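Long-range contacts in Sts-2 protein (Mus musculus, PDB 3D6A), which probably interferes with CBL-mediated down-regulation of activated cell-surface receptors, including EGFR and T-cell receptors, this chain being its histidine phosphatase-type domain: residues Ile12-His17 with Ser203-Ser208; Gly235-Glu240 with Trp248-Pro253; Glu62-Leu67 with Thr137-Thr142. All coordinates share one frame; numbering follows the deposited sequence.

Interaction 1: residues Ile12-His17 with Ser203-Ser208. Unlike the reference sequence in segment 12-17: I15 (reference Val). With W (tungsten ion), chain J.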
# COMPACT_ATOMS: atom_id res chain seq x y z
N ILE A 12 -23.81 11.02 2.40
CA ILE A 12 -23.54 10.06 1.33
C ILE A 12 -22.07 10.21 0.96
O ILE A 12 -21.66 11.27 0.48
CB ILE A 12 -24.43 10.29 0.07
CG1 ILE A 12 -25.90 9.96 0.37
CG2 ILE A 12 -23.90 9.49 -1.15
CD1 ILE A 12 -26.22 8.47 0.41
N LEU A 13 -21.29 9.17 1.19
CA LEU A 13 -19.86 9.19 0.84
C LEU A 13 -19.65 8.26 -0.35
O LEU A 13 -19.84 7.05 -0.25
CB LEU A 13 -18.98 8.79 2.04
CG LEU A 13 -17.43 8.91 2.00
CD1 LEU A 13 -16.93 10.33 1.84
CD2 LEU A 13 -16.84 8.30 3.26
N VAL A 14 -19.31 8.84 -1.49
CA VAL A 14 -19.06 8.07 -2.70
C VAL A 14 -17.56 7.82 -2.77
O VAL A 14 -16.77 8.76 -2.70
CB VAL A 14 -19.53 8.82 -3.98
CG1 VAL A 14 -19.51 7.86 -5.19
CG2 VAL A 14 -20.91 9.40 -3.78
N ILE A 15 -17.19 6.56 -2.93
CA ILE A 15 -15.80 6.10 -2.89
C ILE A 15 -15.43 5.28 -4.16
O ILE A 15 -16.11 4.31 -4.49
CB ILE A 15 -15.59 5.20 -1.63
CG1 ILE A 15 -16.10 5.92 -0.37
CG2 ILE A 15 -14.12 4.80 -1.48
CD1 ILE A 15 -16.01 5.13 0.92
N ARG A 16 -14.36 5.67 -4.85
CA ARG A 16 -13.83 4.86 -5.96
C ARG A 16 -13.11 3.66 -5.36
O ARG A 16 -12.50 3.75 -4.29
CB ARG A 16 -12.86 5.65 -6.85
CG ARG A 16 -12.36 4.84 -8.12
CD ARG A 16 -11.13 5.46 -8.79
NE ARG A 16 -10.73 4.66 -9.95
CZ ARG A 16 -9.57 4.72 -10.59
NH1 ARG A 16 -8.62 5.58 -10.21
NH2 ARG A 16 -9.37 3.90 -11.63
N HIS A 17 -13.20 2.54 -6.07
CA HIS A 17 -12.52 1.30 -5.69
C HIS A 17 -11.00 1.47 -5.66
O HIS A 17 -10.44 2.40 -6.31
CB HIS A 17 -12.86 0.22 -6.73
CG HIS A 17 -12.46 0.57 -8.12
ND1 HIS A 17 -11.15 0.49 -8.56
CD2 HIS A 17 -13.19 0.93 -9.20
CE1 HIS A 17 -11.10 0.85 -9.83
NE2 HIS A 17 -12.33 1.12 -10.25
N SER A 203 -15.02 5.70 -10.61
CA SER A 203 -14.70 7.11 -10.76
C SER A 203 -15.91 7.93 -11.21
O SER A 203 -16.17 9.00 -10.69
CB SER A 203 -13.60 7.28 -11.81
OG SER A 203 -12.42 6.76 -11.30
N SER A 204 -16.62 7.41 -12.20
CA SER A 204 -17.80 8.09 -12.77
C SER A 204 -18.89 8.44 -11.74
O SER A 204 -19.52 9.51 -11.83
CB SER A 204 -18.38 7.24 -13.88
OG SER A 204 -18.68 5.97 -13.35
N ALA A 205 -19.07 7.57 -10.75
CA ALA A 205 -20.07 7.75 -9.69
C ALA A 205 -19.90 8.99 -8.83
O ALA A 205 -20.89 9.51 -8.31
CB ALA A 205 -20.13 6.52 -8.80
N LEU A 206 -18.66 9.45 -8.63
CA LEU A 206 -18.43 10.66 -7.83
C LEU A 206 -19.12 11.88 -8.45
O LEU A 206 -19.45 12.84 -7.73
CB LEU A 206 -16.95 10.94 -7.59
CG LEU A 206 -16.25 10.18 -6.45
CD1 LEU A 206 -15.93 8.74 -6.83
CD2 LEU A 206 -14.98 10.90 -6.12
N ASP A 207 -19.34 11.83 -9.76
CA ASP A 207 -20.17 12.83 -10.45
C ASP A 207 -21.64 12.39 -10.59
O ASP A 207 -22.56 13.11 -10.18
CB ASP A 207 -19.59 13.15 -11.83
CG ASP A 207 -20.07 14.46 -12.37
OD1 ASP A 207 -19.76 15.51 -11.77
OD2 ASP A 207 -20.75 14.45 -13.41
N SER A 208 -21.85 11.19 -11.14
CA SER A 208 -23.18 10.73 -11.52
C SER A 208 -24.08 10.40 -10.33
O SER A 208 -25.30 10.43 -10.44
CB SER A 208 -23.10 9.57 -12.52
OG SER A 208 -22.78 8.32 -11.90
W W J . -12.69 2.30 -12.45
O HOH W 1 -12.95 3.86 -11.19
O HOH W 2 -10.79 1.97 -13.10
O HOH W 3 -13.71 0.61 -12.04

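Interaction 2: residues Gly235-Glu240 with Trp248-Pro253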
# COMPACT_ATOMS: atom_id res chain seq x y z
N GLY A 235 -10.60 7.53 -4.08
CA GLY A 235 -11.04 8.93 -4.16
C GLY A 235 -12.47 9.08 -3.65
O GLY A 235 -13.31 8.23 -3.92
N MET A 236 -12.73 10.19 -2.95
CA MET A 236 -13.94 10.37 -2.15
C MET A 236 -14.61 11.70 -2.40
O MET A 236 -13.98 12.71 -2.67
CB MET A 236 -13.66 10.27 -0.66
CG MET A 236 -13.38 8.88 -0.18
SD MET A 236 -13.18 8.84 1.58
CE MET A 236 -12.41 7.21 1.74
N CYS A 237 -15.92 11.65 -2.25
CA CYS A 237 -16.81 12.76 -2.49
C CYS A 237 -17.91 12.62 -1.42
O CYS A 237 -18.47 11.54 -1.25
CB CYS A 237 -17.37 12.54 -3.88
SG CYS A 237 -18.45 13.68 -4.43
N PHE A 238 -18.22 13.68 -0.70
CA PHE A 238 -19.13 13.58 0.43
C PHE A 238 -20.25 14.63 0.34
O PHE A 238 -19.99 15.81 0.24
CB PHE A 238 -18.32 13.77 1.72
CG PHE A 238 -19.09 13.54 2.98
CD1 PHE A 238 -19.86 12.40 3.15
CD2 PHE A 238 -19.01 14.46 4.02
CE1 PHE A 238 -20.56 12.18 4.34
CE2 PHE A 238 -19.70 14.25 5.23
CZ PHE A 238 -20.47 13.10 5.38
N CYS A 239 -21.50 14.16 0.37
CA CYS A 239 -22.68 15.02 0.41
C CYS A 239 -23.41 14.89 1.74
O CYS A 239 -23.61 13.78 2.23
CB CYS A 239 -23.65 14.67 -0.73
SG CYS A 239 -23.07 15.11 -2.39
N GLU A 240 -23.78 16.02 2.33
CA GLU A 240 -24.61 16.07 3.54
C GLU A 240 -25.98 16.71 3.28
O GLU A 240 -26.08 17.72 2.58
CB GLU A 240 -23.91 16.84 4.66
CG GLU A 240 -22.90 16.00 5.42
CD GLU A 240 -22.34 16.70 6.66
OE1 GLU A 240 -22.31 17.95 6.71
OE2 GLU A 240 -21.91 15.97 7.59
N TRP A 248 -29.21 18.81 -0.23
CA TRP A 248 -27.88 18.24 -0.12
C TRP A 248 -26.81 19.26 -0.54
O TRP A 248 -27.01 20.00 -1.51
CB TRP A 248 -27.79 16.99 -1.00
CG TRP A 248 -28.66 15.87 -0.51
CD1 TRP A 248 -30.00 15.70 -0.76
CD2 TRP A 248 -28.26 14.78 0.33
NE1 TRP A 248 -30.45 14.57 -0.14
CE2 TRP A 248 -29.42 13.99 0.56
CE3 TRP A 248 -27.05 14.39 0.90
CZ2 TRP A 248 -29.39 12.83 1.33
CZ3 TRP A 248 -27.02 13.23 1.68
CH2 TRP A 248 -28.19 12.46 1.88
N ASP A 249 -25.69 19.28 0.18
CA ASP A 249 -24.53 20.07 -0.21
C ASP A 249 -23.25 19.22 -0.16
O ASP A 249 -23.12 18.34 0.69
CB ASP A 249 -24.36 21.33 0.68
CG ASP A 249 -25.37 22.45 0.35
OD1 ASP A 249 -25.50 22.86 -0.84
OD2 ASP A 249 -26.04 22.93 1.29
N LEU A 250 -22.33 19.50 -1.08
CA LEU A 250 -20.98 18.96 -1.03
C LEU A 250 -20.19 19.59 0.11
O LEU A 250 -20.20 20.81 0.29
CB LEU A 250 -20.25 19.24 -2.34
CG LEU A 250 -20.30 18.18 -3.44
CD1 LEU A 250 -19.29 18.55 -4.49
CD2 LEU A 250 -19.97 16.82 -2.89
N VAL A 251 -19.52 18.74 0.88
CA VAL A 251 -18.70 19.19 2.00
C VAL A 251 -17.43 18.34 1.98
O VAL A 251 -17.38 17.35 1.24
CB VAL A 251 -19.45 19.04 3.35
CG1 VAL A 251 -20.56 20.12 3.48
CG2 VAL A 251 -20.06 17.66 3.47
N ASN A 252 -16.42 18.73 2.74
CA ASN A 252 -15.20 17.95 2.84
C ASN A 252 -15.51 16.54 3.37
O ASN A 252 -16.27 16.40 4.33
CB ASN A 252 -14.16 18.64 3.74
CG ASN A 252 -13.64 19.95 3.15
OD1 ASN A 252 -13.69 20.16 1.93
ND2 ASN A 252 -13.14 20.84 4.02
N PRO A 253 -14.93 15.50 2.74
CA PRO A 253 -15.13 14.14 3.25
C PRO A 253 -14.62 14.00 4.70
O PRO A 253 -13.76 14.77 5.12
CB PRO A 253 -14.32 13.27 2.28
CG PRO A 253 -14.22 14.07 1.04
CD PRO A 253 -14.12 15.51 1.52
O HOH W 4 -16.85 16.12 -1.19

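Interaction 3: residues Glu62-Leu67 with Thr137-Thr142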
# COMPACT_ATOMS: atom_id res chain seq x y z
N GLU A 62 -11.63 -12.24 -16.41
CA GLU A 62 -11.16 -11.53 -17.59
C GLU A 62 -11.59 -10.06 -17.60
O GLU A 62 -10.75 -9.17 -17.73
CB GLU A 62 -11.69 -12.24 -18.84
CG GLU A 62 -10.83 -12.07 -20.08
CD GLU A 62 -11.42 -12.78 -21.29
OE1 GLU A 62 -11.46 -14.03 -21.29
OE2 GLU A 62 -11.84 -12.09 -22.25
N ASN A 63 -12.88 -9.82 -17.45
CA ASN A 63 -13.40 -8.46 -17.44
C ASN A 63 -13.92 -8.07 -16.06
O ASN A 63 -14.72 -7.15 -15.93
CB ASN A 63 -14.53 -8.30 -18.47
CG ASN A 63 -14.12 -8.72 -19.85
OD1 ASN A 63 -13.10 -8.27 -20.39
ND2 ASN A 63 -14.90 -9.61 -20.44
N ASP A 64 -13.47 -8.78 -15.03
CA ASP A 64 -13.85 -8.50 -13.66
C ASP A 64 -12.64 -8.70 -12.77
O ASP A 64 -12.61 -9.65 -11.98
CB ASP A 64 -15.01 -9.41 -13.24
CG ASP A 64 -15.77 -8.88 -12.03
OD1 ASP A 64 -15.63 -7.69 -11.69
OD2 ASP A 64 -16.52 -9.68 -11.43
N PRO A 65 -11.63 -7.82 -12.89
CA PRO A 65 -10.40 -8.04 -12.15
C PRO A 65 -10.57 -7.70 -10.66
O PRO A 65 -11.42 -6.86 -10.31
CB PRO A 65 -9.42 -7.07 -12.82
CG PRO A 65 -10.29 -5.96 -13.33
CD PRO A 65 -11.56 -6.61 -13.73
N PRO A 66 -9.81 -8.40 -9.80
CA PRO A 66 -9.80 -8.08 -8.38
C PRO A 66 -8.85 -6.93 -8.07
O PRO A 66 -8.08 -6.50 -8.93
CB PRO A 66 -9.25 -9.36 -7.75
CG PRO A 66 -8.31 -9.88 -8.76
CD PRO A 66 -8.94 -9.56 -10.10
N LEU A 67 -8.92 -6.46 -6.84
CA LEU A 67 -7.95 -5.52 -6.28
C LEU A 67 -6.57 -6.15 -6.26
O LEU A 67 -6.41 -7.34 -6.02
CB LEU A 67 -8.37 -5.19 -4.84
CG LEU A 67 -9.18 -3.95 -4.45
CD1 LEU A 67 -9.92 -3.19 -5.57
CD2 LEU A 67 -10.04 -4.23 -3.21
N THR A 137 -21.97 -7.90 -17.87
CA THR A 137 -23.24 -8.23 -17.19
C THR A 137 -23.34 -9.71 -16.82
O THR A 137 -23.96 -10.08 -15.81
CB THR A 137 -24.48 -7.87 -18.05
OG1 THR A 137 -24.09 -7.56 -19.39
CG2 THR A 137 -25.20 -6.68 -17.46
N LEU A 138 -22.71 -10.55 -17.64
CA LEU A 138 -22.73 -12.00 -17.46
C LEU A 138 -21.48 -12.47 -16.70
O LEU A 138 -21.33 -13.66 -16.41
CB LEU A 138 -22.85 -12.71 -18.82
CG LEU A 138 -23.77 -12.07 -19.89
CD1 LEU A 138 -23.91 -12.98 -21.11
CD2 LEU A 138 -25.16 -11.73 -19.34
N THR A 139 -20.61 -11.52 -16.37
CA THR A 139 -19.35 -11.83 -15.69
C THR A 139 -19.44 -11.79 -14.16
O THR A 139 -18.66 -12.46 -13.49
CB THR A 139 -18.15 -10.94 -16.19
OG1 THR A 139 -16.92 -11.67 -16.11
CG2 THR A 139 -18.02 -9.65 -15.37
N PHE A 140 -20.39 -11.03 -13.62
CA PHE A 140 -20.43 -10.77 -12.18
C PHE A 140 -20.48 -12.05 -11.36
O PHE A 140 -21.14 -13.03 -11.75
CB PHE A 140 -21.63 -9.90 -11.79
CG PHE A 140 -21.70 -8.58 -12.49
CD1 PHE A 140 -20.56 -7.79 -12.65
CD2 PHE A 140 -22.93 -8.09 -12.94
CE1 PHE A 140 -20.64 -6.57 -13.29
CE2 PHE A 140 -23.02 -6.86 -13.58
CZ PHE A 140 -21.88 -6.10 -13.76
N LEU A 141 -19.78 -12.05 -10.23
CA LEU A 141 -20.00 -13.08 -9.22
C LEU A 141 -21.45 -12.95 -8.76
O LEU A 141 -21.95 -11.84 -8.56
CB LEU A 141 -19.07 -12.92 -8.02
CG LEU A 141 -17.70 -13.61 -8.03
CD1 LEU A 141 -16.68 -12.74 -8.71
CD2 LEU A 141 -17.24 -13.93 -6.60
N THR A 142 -22.12 -14.09 -8.61
CA THR A 142 -23.46 -14.10 -8.05
C THR A 142 -23.33 -13.79 -6.57
O THR A 142 -22.22 -13.83 -6.02
CB THR A 142 -24.17 -15.46 -8.26
OG1 THR A 142 -23.37 -16.50 -7.70
CG2 THR A 142 -24.38 -15.75 -9.75
O HOH W 5 -18.17 -9.67 -9.62

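Interaction 1: residues Ile12-His17 with Ser203-Ser208
R16 and S203 meet in the anion pocket of a histidine phosphatase-type fold, where R16 and H17 start the Arg-His-Gly signature at the end of a central strand. CG of R16 is anti to the backbone N (chi1 -176°) and the chain stays extended to NE, which carries the guanidinium past S203 to the bound tungsten. The hydroxyl of S203 lies over one guanidinium face, OG 3.0 Å from R16 NE, at an angle too poor for a hydrogen bond; the real link runs through water 1, which accepts from R16 NE at 2.7 Å and from S203 N. The tungsten and water 2 lie instead at the guanidinium edge, and water 2 accepts from R16 NH2. R16 CG also sits above the centre of one face of the H17 ring. A leucine in place of R16 would probably leave waters 1 and 2 each without an N-H donor from this side chain and the tungsten group less firmly oriented. Further back along strand 12-16, V14 sends CG1 against helix residues A205 and L206, 3.9 Å from A205 CB and 4.0 Å from L206 CD1. L206 CD1 also reaches the backbone N of R16, so the leucine touches the strand at two residues. H17 NE2 binds tungsten at 2.5 Å, in the plane of its ring, beside three water oxygens 2.0 Å from tungsten.

Interaction 2: residues Gly235-Glu240 with Trp248-Pro253
E240 and D249 form a hydrogen-bonded antiparallel pair in the hairpin of strands 236-240 and 248-251, whose directions differ by 142° and whose axes approach to 4.6 Å. Both bonds of the pair, E240 N to D249 O and D249 N to E240 O, measure 2.9 Å. C239 and L250 follow as a non-hydrogen-bonded pair, and then V251 N donates to F238 O at 3.0 Å, nearly straight at 172°. Beyond it the ladder opens: water 4 accepts from F238 N and donates to V251 O, replacing a direct bond.

On one face of the hairpin, the ring of F238 crosses the V251 side chain obliquely, with CD2 3.4 Å from V251 CG2, a tight fit. A chi1 of -173° turns the F238 ring away from its own N and brings the ring edge to N252 O, while CB lies beside the P253 ring. E240 runs across V251 at about a right angle, its CG touching the same CG2 methyl. On the face with C239 and L250, L250 CD2 sits 3.6 Å from C239 SG and 3.8 Å from C237 SG. W248 turns its benzo edge inward, CZ3 lying 3.5 Å from C239 O near the indole plane.

Helix 211-214 covers the cysteine face through L213 and L214. I272 of the second subunit packs on C237 and L250, and W268 of that subunit on P253. The chemistry is therefore divided: direct backbone hydrogen bonds join the strands from E240 to F238, whereas beyond them a water and apolar packing take over, where C237, L250 and P253 also meet the second subunit.

Interaction 3: residues Glu62-Leu67 with Thr137-Thr142
D64 and T139 make the closest direct contact, the CB of D64 lying 3.7 Å from T139 CG2 as the two side chains cross at a slant. With chi1 at -161°, the D64 carboxylate is swung beyond the threonine methyl towards the backbone at F140 and L141. There OD2 stands 4.1 Å from L141 CD1, the leucine crossing the aspartate at about a right angle. Water 5 joins the two loops: it accepts from L141 N at 2.9 Å and donates to D64 OD2, although the 2.4 Å between water 5 and OD2 is shorter than expected and its exact length is doubtful.

R54 and L98 complete the first shell of the carboxylate. R54 NH2 makes a salt bridge to D64 OD2 and a hydrogen bond to T139 O, so one guanidinium nitrogen ties both loops together. L98 N, at the start of helix 98-111, donates to D64 OD1. In the second shell, F140 stacks edge-to-face with F126 and R163 bonds to L141 O. T142 takes the N-cap position of helix 143-148: its side chain caps a backbone N of the helix and E145 OE1 accepts from T142 N, a capping box.

The acid is buried yet well supplied with partners: the R54 guanidinium, a helix-end amide and a water. This environment is likely to keep D64 ionised, with R54 and the start of helix 98-111 both stabilising its negative charge. The join between two irregular loops thus relies on the ion pair of D64 with R54 and the hydrogen bonds round it more than on its small apolar contact.

In the fold
Interactions 1 and 2 share the central sheet, with centres 10 Å apart: strand 11-16 lies beside strand 236-241, and probable backbone hydrogen bonds join I12 N to C239 O and V14 N to C237 O, each 2.8 Å. Interaction 1 holds the tungsten site at the end of strand 11-16, and interaction 2 adds the outer hairpin, the side chain of M236 being about 14 Å from tungsten. Interaction 3 lies at the other side of the chain's centre from interaction 2, the two centres about 29 Å apart. It is nested within the loop that interaction 1 closes; their nearest atoms are about 5 Å apart, without touching. The D64 side chain lies about 10 Å from tungsten.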